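Local coordinates for bifunctional GH43-CE protein (Bacteroides eggerthii, PDB 6MLY), which pairs a GH43 glycoside hydrolase module, probably a xylan 1,4-beta-xylosidase, with a carbohydrate esterase module in one chain, at residues A[270-275]-A[453-458]; A[522-527]-A[532-537]; A[551-556]-A[560-565]; A[577-582]-A[619-624]. All coordinates share one frame; numbering follows the deposited sequence.

Contact 1. Residues A[270-275]-A[453-458]. With EDO (1,2-ethanediol), chain F.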
loop_
_atom_site.group_PDB
_atom_site.type_symbol
_atom_site.label_atom_id
_atom_site.label_comp_id
_atom_site.label_asym_id
_atom_site.label_seq_id
_atom_site.Cartn_x
_atom_site.Cartn_y
_atom_site.Cartn_z
ATOM N N CYS A 270 10.015 -8.683 7.347
ATOM C CA CYS A 270 10.271 -7.353 6.758
ATOM C C CYS A 270 8.947 -6.614 6.523
ATOM O O CYS A 270 8.803 -5.905 5.529
ATOM C CB CYS A 270 11.057 -7.474 5.453
ATOM S SG CYS A 270 12.200 -6.095 5.138
ATOM N N GLY A 271 7.988 -6.782 7.443
ATOM C CA GLY A 271 6.728 -6.029 7.427
ATOM C C GLY A 271 5.728 -6.556 6.407
ATOM O O GLY A 271 5.454 -7.760 6.355
ATOM N N ALA A 272 5.186 -5.638 5.593
ATOM C CA ALA A 272 4.009 -5.879 4.734
ATOM C C ALA A 272 4.339 -6.890 3.629
ATOM O O ALA A 272 3.589 -7.851 3.417
ATOM C CB ALA A 272 3.518 -4.575 4.152
ATOM N N VAL A 273 5.463 -6.665 2.938
ATOM C CA VAL A 273 5.933 -7.546 1.861
ATOM C C VAL A 273 5.882 -9.006 2.339
ATOM O O VAL A 273 5.535 -9.902 1.565
ATOM C CB VAL A 273 7.339 -7.141 1.370
ATOM C CG1 VAL A 273 8.446 -7.610 2.306
ATOM C CG2 VAL A 273 7.599 -7.610 -0.055
ATOM N N GLY A 274 6.211 -9.233 3.618
ATOM C CA GLY A 274 6.079 -10.549 4.253
ATOM C C GLY A 274 7.347 -10.980 4.977
ATOM O O GLY A 274 7.929 -10.205 5.743
ATOM N N ARG A 275 7.753 -12.234 4.728
ATOM C CA ARG A 275 8.875 -12.907 5.410
ATOM C C ARG A 275 9.861 -13.418 4.348
ATOM O O ARG A 275 9.563 -14.362 3.618
ATOM C CB ARG A 275 8.324 -14.014 6.317
ATOM C CG ARG A 275 7.224 -13.543 7.260
ATOM C CD ARG A 275 6.874 -14.541 8.351
ATOM N NE ARG A 275 5.913 -15.552 7.920
ATOM C CZ ARG A 275 5.789 -16.762 8.462
ATOM N NH1 ARG A 275 6.560 -17.123 9.474
ATOM N NH2 ARG A 275 4.901 -17.615 7.983
ATOM N N LYS A 453 10.295 -0.021 4.898
ATOM C CA LYS A 453 9.057 -0.467 5.542
ATOM C C LYS A 453 8.030 0.667 5.643
ATOM O O LYS A 453 7.234 0.681 6.582
ATOM C CB LYS A 453 9.372 -1.062 6.922
ATOM C CG LYS A 453 9.781 -2.532 6.903
ATOM C CD LYS A 453 10.910 -2.873 7.851
ATOM C CE LYS A 453 12.249 -2.345 7.380
ATOM N NZ LYS A 453 13.375 -2.937 8.140
ATOM N N VAL A 454 8.016 1.582 4.663
ATOM C CA VAL A 454 7.004 2.651 4.631
ATOM C C VAL A 454 5.630 1.998 4.397
ATOM O O VAL A 454 4.633 2.433 4.974
ATOM C CB VAL A 454 7.324 3.763 3.606
ATOM C CG1 VAL A 454 8.642 4.461 3.922
ATOM C CG2 VAL A 454 7.306 3.274 2.163
ATOM N N ASP A 455 5.607 0.944 3.568
ATOM C CA ASP A 455 4.502 -0.018 3.474
ATOM C C ASP A 455 3.202 0.701 3.118
ATOM O O ASP A 455 2.273 0.744 3.929
ATOM C CB ASP A 455 4.319 -0.799 4.779
ATOM C CG ASP A 455 5.418 -1.808 5.071
ATOM O OD1 ASP A 455 6.380 -1.881 4.281
ATOM O OD2 ASP A 455 5.294 -2.513 6.087
ATOM N N LYS A 456 3.158 1.248 1.899
ATOM C CA LYS A 456 2.024 2.032 1.417
ATOM C C LYS A 456 1.653 1.555 0.008
ATOM O O LYS A 456 2.535 1.302 -0.820
ATOM C CB LYS A 456 2.366 3.527 1.424
ATOM C CG LYS A 456 2.636 4.132 2.797
ATOM C CD LYS A 456 2.889 5.629 2.788
ATOM C CE LYS A 456 4.118 6.028 1.999
ATOM N NZ LYS A 456 4.605 7.371 2.390
ATOM N N GLY A 457 0.342 1.432 -0.243
ATOM C CA GLY A 457 -0.201 1.021 -1.537
ATOM C C GLY A 457 -1.009 2.136 -2.180
ATOM O O GLY A 457 -2.006 2.592 -1.609
ATOM N N TYR A 458 -0.563 2.582 -3.363
ATOM C CA TYR A 458 -1.276 3.571 -4.173
ATOM C C TYR A 458 -2.039 2.848 -5.290
ATOM O O TYR A 458 -1.468 2.015 -5.996
ATOM C CB TYR A 458 -0.310 4.588 -4.793
ATOM C CG TYR A 458 0.773 5.106 -3.878
ATOM C CD1 TYR A 458 0.472 5.685 -2.654
ATOM C CD2 TYR A 458 2.107 5.045 -4.255
ATOM C CE1 TYR A 458 1.470 6.168 -1.818
ATOM C CE2 TYR A 458 3.116 5.521 -3.432
ATOM C CZ TYR A 458 2.798 6.084 -2.209
ATOM O OH TYR A 458 3.804 6.550 -1.408
HETATM C C1 EDO F . 5.154 -20.090 10.838
HETATM O O1 EDO F . 5.896 -19.842 9.637
HETATM C C2 EDO F . 3.995 -21.017 10.503
HETATM O O2 EDO F . 4.512 -22.227 9.931
#

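Contact 2. Residues A[522-527]-A[532-537]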
loop_
_atom_site.group_PDB
_atom_site.type_symbol
_atom_site.label_atom_id
_atom_site.label_comp_id
_atom_site.label_asym_id
_atom_site.label_seq_id
_atom_site.Cartn_x
_atom_site.Cartn_y
_atom_site.Cartn_z
ATOM N N ILE A 522 2.955 11.812 4.364
ATOM C CA ILE A 522 4.306 12.266 4.689
ATOM C C ILE A 522 4.186 13.259 5.851
ATOM O O ILE A 522 3.306 14.114 5.838
ATOM C CB ILE A 522 4.993 12.904 3.461
ATOM C CG1 ILE A 522 5.214 11.896 2.327
ATOM C CG2 ILE A 522 6.289 13.599 3.857
ATOM C CD1 ILE A 522 6.436 11.020 2.496
ATOM N N CYS A 523 5.073 13.132 6.844
ATOM C CA CYS A 523 5.120 14.028 8.005
ATOM C C CYS A 523 5.997 15.242 7.667
ATOM O O CYS A 523 7.165 15.087 7.317
ATOM C CB CYS A 523 5.667 13.308 9.234
ATOM S SG CYS A 523 5.270 11.539 9.294
ATOM N N TYR A 524 5.428 16.450 7.759
ATOM C CA TYR A 524 6.170 17.681 7.424
ATOM C C TYR A 524 6.773 18.303 8.691
ATOM O O TYR A 524 7.697 19.113 8.598
ATOM C CB TYR A 524 5.303 18.654 6.618
ATOM C CG TYR A 524 4.027 19.118 7.272
ATOM C CD1 TYR A 524 4.038 20.099 8.249
ATOM C CD2 TYR A 524 2.800 18.609 6.880
ATOM C CE1 TYR A 524 2.867 20.545 8.839
ATOM C CE2 TYR A 524 1.618 19.051 7.453
ATOM C CZ TYR A 524 1.650 20.022 8.437
ATOM O OH TYR A 524 0.485 20.454 9.007
ATOM N N ALA A 525 6.237 17.926 9.860
ATOM C CA ALA A 525 6.913 18.080 11.146
ATOM C C ALA A 525 7.506 16.723 11.539
ATOM O O ALA A 525 7.292 15.734 10.830
ATOM C CB ALA A 525 5.940 18.581 12.184
ATOM N N ASP A 526 8.236 16.677 12.661
ATOM C CA ASP A 526 8.856 15.430 13.152
ATOM C C ASP A 526 7.958 14.826 14.242
ATOM O O ASP A 526 8.357 14.716 15.408
ATOM C CB ASP A 526 10.292 15.676 13.633
ATOM C CG ASP A 526 11.135 14.418 13.828
ATOM O OD1 ASP A 526 11.040 13.502 12.982
ATOM O OD2 ASP A 526 11.895 14.362 14.821
ATOM N N ASP A 527 6.744 14.433 13.843
ATOM C CA ASP A 527 5.746 13.861 14.745
ATOM C C ASP A 527 4.860 12.890 13.958
ATOM O O ASP A 527 4.941 12.823 12.728
ATOM C CB ASP A 527 4.919 14.952 15.432
ATOM C CG ASP A 527 4.226 15.922 14.485
ATOM O OD1 ASP A 527 3.793 15.482 13.390
ATOM O OD2 ASP A 527 4.122 17.117 14.852
ATOM N N HIS A 532 -0.293 16.931 11.105
ATOM C CA HIS A 532 0.943 17.354 10.449
ATOM C C HIS A 532 1.336 16.391 9.321
ATOM O O HIS A 532 2.498 16.038 9.190
ATOM C CB HIS A 532 2.057 17.524 11.487
ATOM C CG HIS A 532 1.803 18.614 12.474
ATOM N ND1 HIS A 532 2.238 18.540 13.782
ATOM C CD2 HIS A 532 1.160 19.796 12.358
ATOM C CE1 HIS A 532 1.883 19.635 14.425
ATOM N NE2 HIS A 532 1.216 20.417 13.577
ATOM N N LYS A 533 0.369 16.042 8.467
ATOM C CA LYS A 533 0.565 15.108 7.360
ATOM C C LYS A 533 0.186 15.768 6.030
ATOM O O LYS A 533 -0.815 16.478 5.964
ATOM C CB LYS A 533 -0.304 13.871 7.590
ATOM C CG LYS A 533 0.244 12.886 8.606
ATOM C CD LYS A 533 1.378 12.059 8.050
ATOM C CE LYS A 533 1.970 11.107 9.068
ATOM N NZ LYS A 533 0.971 10.118 9.532
ATOM N N LEU A 534 0.970 15.503 4.976
ATOM C CA LEU A 534 0.673 16.010 3.618
ATOM C C LEU A 534 0.883 14.899 2.581
ATOM O O LEU A 534 1.597 13.925 2.838
ATOM C CB LEU A 534 1.538 17.239 3.304
ATOM C CG LEU A 534 3.057 17.052 3.353
ATOM C CD1 LEU A 534 3.573 16.280 2.143
ATOM C CD2 LEU A 534 3.758 18.402 3.439
ATOM N N ASP A 535 0.245 15.075 1.414
ATOM C CA ASP A 535 0.322 14.152 0.280
ATOM C C ASP A 535 0.909 14.891 -0.929
ATOM O O ASP A 535 0.368 15.919 -1.340
ATOM C CB ASP A 535 -1.057 13.590 -0.079
ATOM C CG ASP A 535 -1.740 12.819 1.040
ATOM O OD1 ASP A 535 -1.055 12.464 2.010
ATOM O OD2 ASP A 535 -2.956 12.577 0.929
ATOM N N ILE A 536 1.998 14.351 -1.495
ATOM C CA ILE A 536 2.657 14.931 -2.672
ATOM C C ILE A 536 2.173 14.187 -3.923
ATOM O O ILE A 536 1.927 12.987 -3.864
ATOM C CB ILE A 536 4.192 14.897 -2.521
ATOM C CG1 ILE A 536 4.633 15.550 -1.208
ATOM C CG2 ILE A 536 4.874 15.534 -3.727
ATOM C CD1 ILE A 536 6.127 15.566 -1.001
ATOM N N TYR A 537 2.025 14.930 -5.030
ATOM C CA TYR A 537 1.611 14.413 -6.336
ATOM C C TYR A 537 2.361 15.162 -7.441
ATOM O O TYR A 537 2.295 16.392 -7.492
ATOM C CB TYR A 537 0.118 14.642 -6.581
ATOM C CG TYR A 537 -0.826 14.011 -5.591
ATOM C CD1 TYR A 537 -1.231 14.689 -4.451
ATOM C CD2 TYR A 537 -1.352 12.748 -5.817
ATOM C CE1 TYR A 537 -2.121 14.123 -3.550
ATOM C CE2 TYR A 537 -2.235 12.163 -4.924
ATOM C CZ TYR A 537 -2.623 12.853 -3.788
ATOM O OH TYR A 537 -3.493 12.272 -2.909
#

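Contact 3. Residues A[551-556]-A[560-565]. With ACT (acetate ion), chain E.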
loop_
_atom_site.group_PDB
_atom_site.type_symbol
_atom_site.label_atom_id
_atom_site.label_comp_id
_atom_site.label_asym_id
_atom_site.label_seq_id
_atom_site.Cartn_x
_atom_site.Cartn_y
_atom_site.Cartn_z
ATOM N N LEU A 551 -2.848 22.600 -1.454
ATOM C CA LEU A 551 -4.297 22.542 -1.264
ATOM C C LEU A 551 -4.608 22.424 0.233
ATOM O O LEU A 551 -4.155 21.478 0.891
ATOM C CB LEU A 551 -4.877 21.330 -2.005
ATOM C CG LEU A 551 -4.366 21.077 -3.424
ATOM C CD1 LEU A 551 -4.993 19.810 -3.990
ATOM C CD2 LEU A 551 -4.660 22.260 -4.335
ATOM N N ILE A 552 -5.402 23.369 0.752
ATOM C CA ILE A 552 -5.983 23.261 2.089
ATOM C C ILE A 552 -7.493 23.035 1.941
ATOM O O ILE A 552 -8.116 23.505 0.994
ATOM C CB ILE A 552 -5.644 24.490 2.954
ATOM C CG1 ILE A 552 -4.154 24.838 2.869
ATOM C CG2 ILE A 552 -6.095 24.279 4.394
ATOM C CD1 ILE A 552 -3.720 25.961 3.778
ATOM N N TYR A 553 -8.059 22.294 2.896
ATOM C CA TYR A 553 -9.437 21.816 2.856
ATOM C C TYR A 553 -10.314 22.686 3.759
ATOM O O TYR A 553 -9.866 23.184 4.802
ATOM C CB TYR A 553 -9.520 20.360 3.322
ATOM C CG TYR A 553 -8.810 20.105 4.628
ATOM C CD1 TYR A 553 -9.436 20.329 5.845
ATOM C CD2 TYR A 553 -7.490 19.691 4.645
ATOM C CE1 TYR A 553 -8.776 20.127 7.046
ATOM C CE2 TYR A 553 -6.817 19.489 5.836
ATOM C CZ TYR A 553 -7.459 19.706 7.041
ATOM O OH TYR A 553 -6.790 19.505 8.213
ATOM N N GLY A 554 -11.574 22.837 3.336
ATOM C CA GLY A 554 -12.630 23.421 4.140
ATOM C C GLY A 554 -13.104 22.458 5.213
ATOM O O GLY A 554 -13.476 21.328 4.915
ATOM N N SER A 555 -13.072 22.916 6.468
ATOM C CA SER A 555 -13.495 22.110 7.602
ATOM C C SER A 555 -14.172 22.956 8.691
ATOM O O SER A 555 -14.634 22.400 9.684
ATOM C CB SER A 555 -12.311 21.369 8.159
ATOM O OG SER A 555 -11.262 22.265 8.510
ATOM N N ALA A 556 -14.239 24.280 8.507
ATOM C CA ALA A 556 -14.543 25.209 9.591
ATOM C C ALA A 556 -13.504 25.051 10.713
ATOM O O ALA A 556 -13.804 25.253 11.890
ATOM C CB ALA A 556 -15.951 24.985 10.089
ATOM N N ASN A 560 -8.597 17.455 10.724
ATOM C CA ASN A 560 -7.138 17.330 10.659
ATOM C C ASN A 560 -6.752 16.220 9.674
ATOM O O ASN A 560 -5.613 15.747 9.695
ATOM C CB ASN A 560 -6.534 17.106 12.048
ATOM C CG ASN A 560 -7.094 15.900 12.775
ATOM O OD1 ASN A 560 -7.712 15.026 12.169
ATOM N ND2 ASN A 560 -6.872 15.839 14.077
ATOM N N ASN A 561 -7.688 15.848 8.791
ATOM C CA ASN A 561 -7.630 14.559 8.113
ATOM C C ASN A 561 -8.327 14.575 6.743
ATOM O O ASN A 561 -8.668 13.511 6.230
ATOM C CB ASN A 561 -8.262 13.478 8.998
ATOM C CG ASN A 561 -9.748 13.677 9.231
ATOM O OD1 ASN A 561 -10.285 14.778 9.041
ATOM N ND2 ASN A 561 -10.421 12.610 9.640
ATOM N N MET A 562 -8.514 15.749 6.132
ATOM C CA MET A 562 -9.379 15.860 4.942
ATOM C C MET A 562 -8.599 16.414 3.741
ATOM O O MET A 562 -9.177 17.046 2.862
ATOM C CB MET A 562 -10.589 16.754 5.228
ATOM C CG MET A 562 -11.606 16.106 6.149
ATOM S SD MET A 562 -13.298 16.692 5.851
ATOM C CE MET A 562 -13.161 18.423 6.289
ATOM N N LYS A 563 -7.294 16.136 3.697
ATOM C CA LYS A 563 -6.437 16.527 2.578
ATOM C C LYS A 563 -6.810 15.738 1.314
ATOM O O LYS A 563 -6.599 16.215 0.202
ATOM C CB LYS A 563 -4.969 16.287 2.934
ATOM C CG LYS A 563 -4.646 14.852 3.325
ATOM C CD LYS A 563 -3.232 14.655 3.784
ATOM C CE LYS A 563 -3.006 13.260 4.312
ATOM N NZ LYS A 563 -1.563 13.006 4.487
ATOM N N GLN A 564 -7.333 14.519 1.501
ATOM C CA GLN A 564 -7.779 13.643 0.404
ATOM C C GLN A 564 -8.964 14.290 -0.336
ATOM O O GLN A 564 -9.065 14.169 -1.558
ATOM C CB GLN A 564 -8.130 12.254 0.951
ATOM C CG GLN A 564 -8.814 11.328 -0.051
ATOM C CD GLN A 564 -7.960 10.961 -1.245
ATOM O OE1 GLN A 564 -8.463 10.862 -2.387
ATOM N NE2 GLN A 564 -6.662 10.732 -0.989
ATOM N N ALA A 565 -9.852 14.964 0.408
ATOM C CA ALA A 565 -11.050 15.633 -0.161
ATOM C C ALA A 565 -10.650 16.823 -1.049
ATOM O O ALA A 565 -11.285 17.077 -2.072
ATOM C CB ALA A 565 -11.979 16.080 0.946
HETATM C C ACT E . -16.343 24.373 5.425
HETATM O O ACT E . -17.425 24.609 6.011
HETATM O OXT ACT E . -15.232 24.608 5.959
HETATM C CH3 ACT E . -16.388 23.798 4.036
#

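Contact 4. Residues A[577-582]-A[619-624]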
loop_
_atom_site.group_PDB
_atom_site.type_symbol
_atom_site.label_atom_id
_atom_site.label_comp_id
_atom_site.label_asym_id
_atom_site.label_seq_id
_atom_site.Cartn_x
_atom_site.Cartn_y
_atom_site.Cartn_z
ATOM N N LYS A 577 -1.999 20.585 -16.065
ATOM C CA LYS A 577 -1.340 21.824 -16.497
ATOM C C LYS A 577 0.185 21.710 -16.340
ATOM O O LYS A 577 0.926 22.422 -17.028
ATOM C CB LYS A 577 -1.861 23.019 -15.692
ATOM C CG LYS A 577 -1.479 24.387 -16.245
ATOM C CD LYS A 577 -2.084 24.707 -17.602
ATOM C CE LYS A 577 -1.892 26.158 -17.997
ATOM N NZ LYS A 577 -2.394 26.436 -19.363
ATOM N N GLY A 578 0.633 20.834 -15.426
ATOM C CA GLY A 578 2.059 20.553 -15.184
ATOM C C GLY A 578 2.535 20.957 -13.794
ATOM O O GLY A 578 3.740 21.161 -13.588
ATOM N N PHE A 579 1.604 21.050 -12.834
ATOM C CA PHE A 579 1.904 21.482 -11.469
ATOM C C PHE A 579 2.042 20.268 -10.544
ATOM O O PHE A 579 1.214 19.352 -10.575
ATOM C CB PHE A 579 0.807 22.397 -10.923
ATOM C CG PHE A 579 0.892 23.831 -11.382
ATOM C CD1 PHE A 579 -0.041 24.354 -12.267
ATOM C CD2 PHE A 579 1.901 24.663 -10.917
ATOM C CE1 PHE A 579 0.041 25.674 -12.682
ATOM C CE2 PHE A 579 1.978 25.983 -11.329
ATOM C CZ PHE A 579 1.051 26.483 -12.214
ATOM N N ALA A 580 3.088 20.282 -9.714
ATOM C CA ALA A 580 3.160 19.403 -8.561
ATOM C C ALA A 580 2.108 19.870 -7.555
ATOM O O ALA A 580 1.952 21.065 -7.339
ATOM C CB ALA A 580 4.544 19.421 -7.961
ATOM N N VAL A 581 1.382 18.920 -6.967
ATOM C CA VAL A 581 0.288 19.226 -6.058
ATOM C C VAL A 581 0.658 18.696 -4.670
ATOM O O VAL A 581 1.264 17.627 -4.558
ATOM C CB VAL A 581 -1.037 18.633 -6.574
ATOM C CG1 VAL A 581 -2.196 18.928 -5.637
ATOM C CG2 VAL A 581 -1.353 19.103 -7.988
ATOM N N VAL A 582 0.305 19.465 -3.631
ATOM C CA VAL A 582 0.619 19.136 -2.237
ATOM C C VAL A 582 -0.586 19.496 -1.364
ATOM O O VAL A 582 -0.630 20.578 -0.794
ATOM C CB VAL A 582 1.881 19.867 -1.731
ATOM C CG1 VAL A 582 2.199 19.511 -0.285
ATOM C CG2 VAL A 582 3.092 19.620 -2.615
ATOM N N THR A 619 10.703 25.060 -6.268
ATOM C CA THR A 619 10.106 25.977 -5.301
ATOM C C THR A 619 10.514 27.425 -5.610
ATOM O O THR A 619 10.643 28.236 -4.694
ATOM C CB THR A 619 10.495 25.583 -3.873
ATOM O OG1 THR A 619 11.892 25.829 -3.713
ATOM C CG2 THR A 619 10.182 24.136 -3.566
ATOM N N SER A 620 10.735 27.734 -6.894
ATOM C CA SER A 620 10.764 29.108 -7.367
ATOM C C SER A 620 9.322 29.632 -7.423
ATOM O O SER A 620 9.097 30.836 -7.379
ATOM C CB SER A 620 11.463 29.226 -8.702
ATOM O OG SER A 620 10.652 28.729 -9.758
ATOM N N PHE A 621 8.366 28.697 -7.512
ATOM C CA PHE A 621 6.943 28.970 -7.459
ATOM C C PHE A 621 6.248 27.964 -6.529
ATOM O O PHE A 621 6.321 26.753 -6.748
ATOM C CB PHE A 621 6.345 28.906 -8.867
ATOM C CG PHE A 621 4.882 29.267 -8.950
ATOM C CD1 PHE A 621 4.486 30.580 -9.161
ATOM C CD2 PHE A 621 3.902 28.294 -8.822
ATOM C CE1 PHE A 621 3.142 30.910 -9.243
ATOM C CE2 PHE A 621 2.558 28.629 -8.901
ATOM C CZ PHE A 621 2.180 29.935 -9.113
ATOM N N ILE A 622 5.570 28.489 -5.499
ATOM C CA ILE A 622 4.631 27.736 -4.659
ATOM C C ILE A 622 3.296 28.501 -4.597
ATOM O O ILE A 622 3.169 29.501 -3.879
ATOM C CB ILE A 622 5.221 27.500 -3.254
ATOM C CG1 ILE A 622 6.531 26.704 -3.314
ATOM C CG2 ILE A 622 4.194 26.836 -2.347
ATOM C CD1 ILE A 622 7.186 26.467 -1.969
ATOM N N GLY A 623 2.299 28.030 -5.357
ATOM C CA GLY A 623 0.918 28.511 -5.230
ATOM C C GLY A 623 0.237 27.899 -4.016
ATOM O O GLY A 623 0.795 27.009 -3.383
ATOM N N ILE A 624 -0.967 28.375 -3.687
ATOM C CA ILE A 624 -1.738 27.838 -2.562
ATOM C C ILE A 624 -3.206 28.237 -2.733
ATOM O O ILE A 624 -3.503 29.331 -3.201
ATOM C CB ILE A 624 -1.168 28.319 -1.211
ATOM C CG1 ILE A 624 -1.815 27.593 -0.027
ATOM C CG2 ILE A 624 -1.288 29.831 -1.072
ATOM C CD1 ILE A 624 -1.045 27.723 1.267
#

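Contact 1. Residues A[270-275]-A[453-458]
Ala272 N donates to Asp455 OD2 from an unusual direction, above the carboxylate plane and 51° out of it. This is the one hydrogen bond between the segments, with Ala272 N 3.2 Å from Asp455 OD2. The N-H...O angle of 144° also makes it a bent bond. The methyl of Ala272 comes in beside its own amide, with CB 3.3 Å from Asp455 OD2, so one residue offers the carboxylate both an N-H and an apolar surface. Asp455 turns CG away from its carbonyl carbon (chi1 -71°), and this sends the carboxylate across to the loop. Gly271 has positive phi. A CB on it would point at the same carboxylate. Replacing Asp455 by an alanine is likely to leave the Ala272 amide without this acceptor and open a gap beside its methyl. Next to this bond Lys453 lies alongside Cys270, with Lys453 CG 3.8 Å from Cys270 O. The bent lysine chain carries CE along to 4.4 Å from Cys270 SG. At the far end of the loop, Arg275 uses NH1 and NH2 to hold O1 of an ethanediol, near the plane of its guanidinium, at 2.8 Å from NH1. That ethanediol also bonds Asp32. The contact joins the GH43 module to the concanavalin A-like domain. Residues 270-275 link strands 262-269 and 275-282. Asp455 and Lys456 face Asp449 in a G1 beta bulge, where strand 441-449 turns into strand 456-462.

Contact 2. Residues A[522-527]-A[532-537]
Ile522 and Leu534 form an antiparallel hydrogen-bonded pair, with Ile522 N to Leu534 O and Leu534 N to Ile522 O both at 2.9 Å, and Cys523 with Lys533 is the non-hydrogen-bonded pair beside it. This is a beta hairpin of strands 518-523 and 533-537, at the edge of the sheet of the esterase module. Towards the loop, a longer bond from Tyr524 N to His532 O keeps the strands together. Ile522 and Leu534 share one face of the sheet and touch through Ile522 CB and Leu534 CD1. Cys523 and Lys533 share the other, where SG lies against CE of the lysine. Tyr524 packs on both His532 and Leu534. Its CG is wedged between backbone N and carbonyl carbon (chi1 59°), which lays the ring across the chain of residues 532-534. Leu534 CD2 packs on Tyr524 CB at 3.5 Å. His532 CB sits over the face of the tyrosine ring in a CH-pi contact, 4.2 Å from its centroid, and the two rings are tilted by 64°. The tyrosine hydroxyl is bonded to Asn585 O, and helix 596-610 packs against the ring through Ala604 and Phe607. That helix also supplies Asp600, which bonds His532 NE2. With a carboxylate at each ring nitrogen, the imidazole is likely to be stabilised in its charged form. The second carboxylate is Asp527, nearly coplanar with the imidazole at 16°: His532 ND1 donates to the syn side of Asp527 OD2 at 2.6 Å.

Contact 3. Residues A[551-556]-A[560-565]
Tyr553 meets Met562 just beyond strand 546-552, and it carries most of this contact. The tyrosine ring lies alongside residues 560-563, which lead into helix 563-577. Met562, the N-cap residue of that helix, places its CB over one ring face in a CH-pi contact, 4.0 Å from the centroid. The Met562 carbonyl oxygen lies 3.4 Å from Tyr553 CB. Tyrosine CG stands between its backbone N and carbonyl carbon (chi1 50°), and the ring therefore runs along the loop until OH comes 3.3 Å from Asn560 CA. The hydroxyl is held elsewhere, bonded to Ala559 O and His586 N, and the ring of His586 lies nearly parallel to that of Tyr553. With an alanine in place of Tyr553, a gap is likely to open beside Met562, and Ala559 O and His586 N would probably lose the hydroxyl they share. Gly554 follows, and its carbonyl oxygen is met by the methionine methyl, CE, at 3.2 Å. The same methyl reaches Ser555 CB at 3.6 Å, because the methionine chain bends at its last torsion (chi3 -64°). Ser555 N is bonded to Ser629 OG. Ala556 N makes a weak bond to acetate OXT, at 2.8 Å. The acetate probably comes from the crystallisation liquor. In alpha/beta hydrolases the loop after this strand commonly supplies backbone N-H groups to the oxyanion hole. An anion at Ala556 N, with Gly554 touching the probable nucleophile elbow 626-630, is consistent with such a site, in the loop between strand 546-552 and helix 563-577 of a beta-alpha-beta unit.

Contact 4. Residues A[577-582]-A[619-624]
Phe579 and Phe621 alone join these segments, within the alpha/beta hydrolase fold of the esterase module. They stand near the start of strands 579-584 and 621-627. Strand 546-552 runs between the two and pairs in parallel with both, so the rings meet across an intervening strand. Both side chains are buried. Phe579 also rests on Val549 of that middle strand, while Phe621 touches Glu788 and Ala789 of helix 775-789. Phe621 extends its ring opposite its backbone N (chi1 -176°), which carries it toward Phe579. The contact is small, with 69 Å² buried in all, and it is confined to the two rings. At its outer ends the chain reaches solvent. Lys577 is exposed at the end of helix 563-577, where Gly578, with positive phi, closes a Schellman motif and lets the chain turn into the strand. Ser620 is exposed at the corner before Phe621, with OG bonded to Asp618. The Phe579 ring and the Phe621 ring meet obliquely, with planes at 36° and centroids 5.8 Å apart. One corner of each does the touching: Phe579 CE2 lies 3.6 Å from Phe621 CE2.

Contacts 2, 3 and 4 belong to one mixed sheet of the esterase module, while contact 1 joins the two domains before it. Contact 1 lies about 19 Å from contact 2, centre to centre, yet Lys456 NZ comes 4.1 Å from Ile522 CD1. Contacts 2 and 3 are linked by a salt bridge, Asp535 OD1 to Lys563 NZ at 2.6 Å. The sheet continues through a probable hydrogen bond from Val581 N to Tyr537 O, joining contacts 4 and 2, and another between Leu551 N and Val582 O, joining 3 and 4. Contact 3 lies beside the probable esterase catalytic residues, through Gly554. All four lie away from the sodium site and the predicted GH43 catalytic residues.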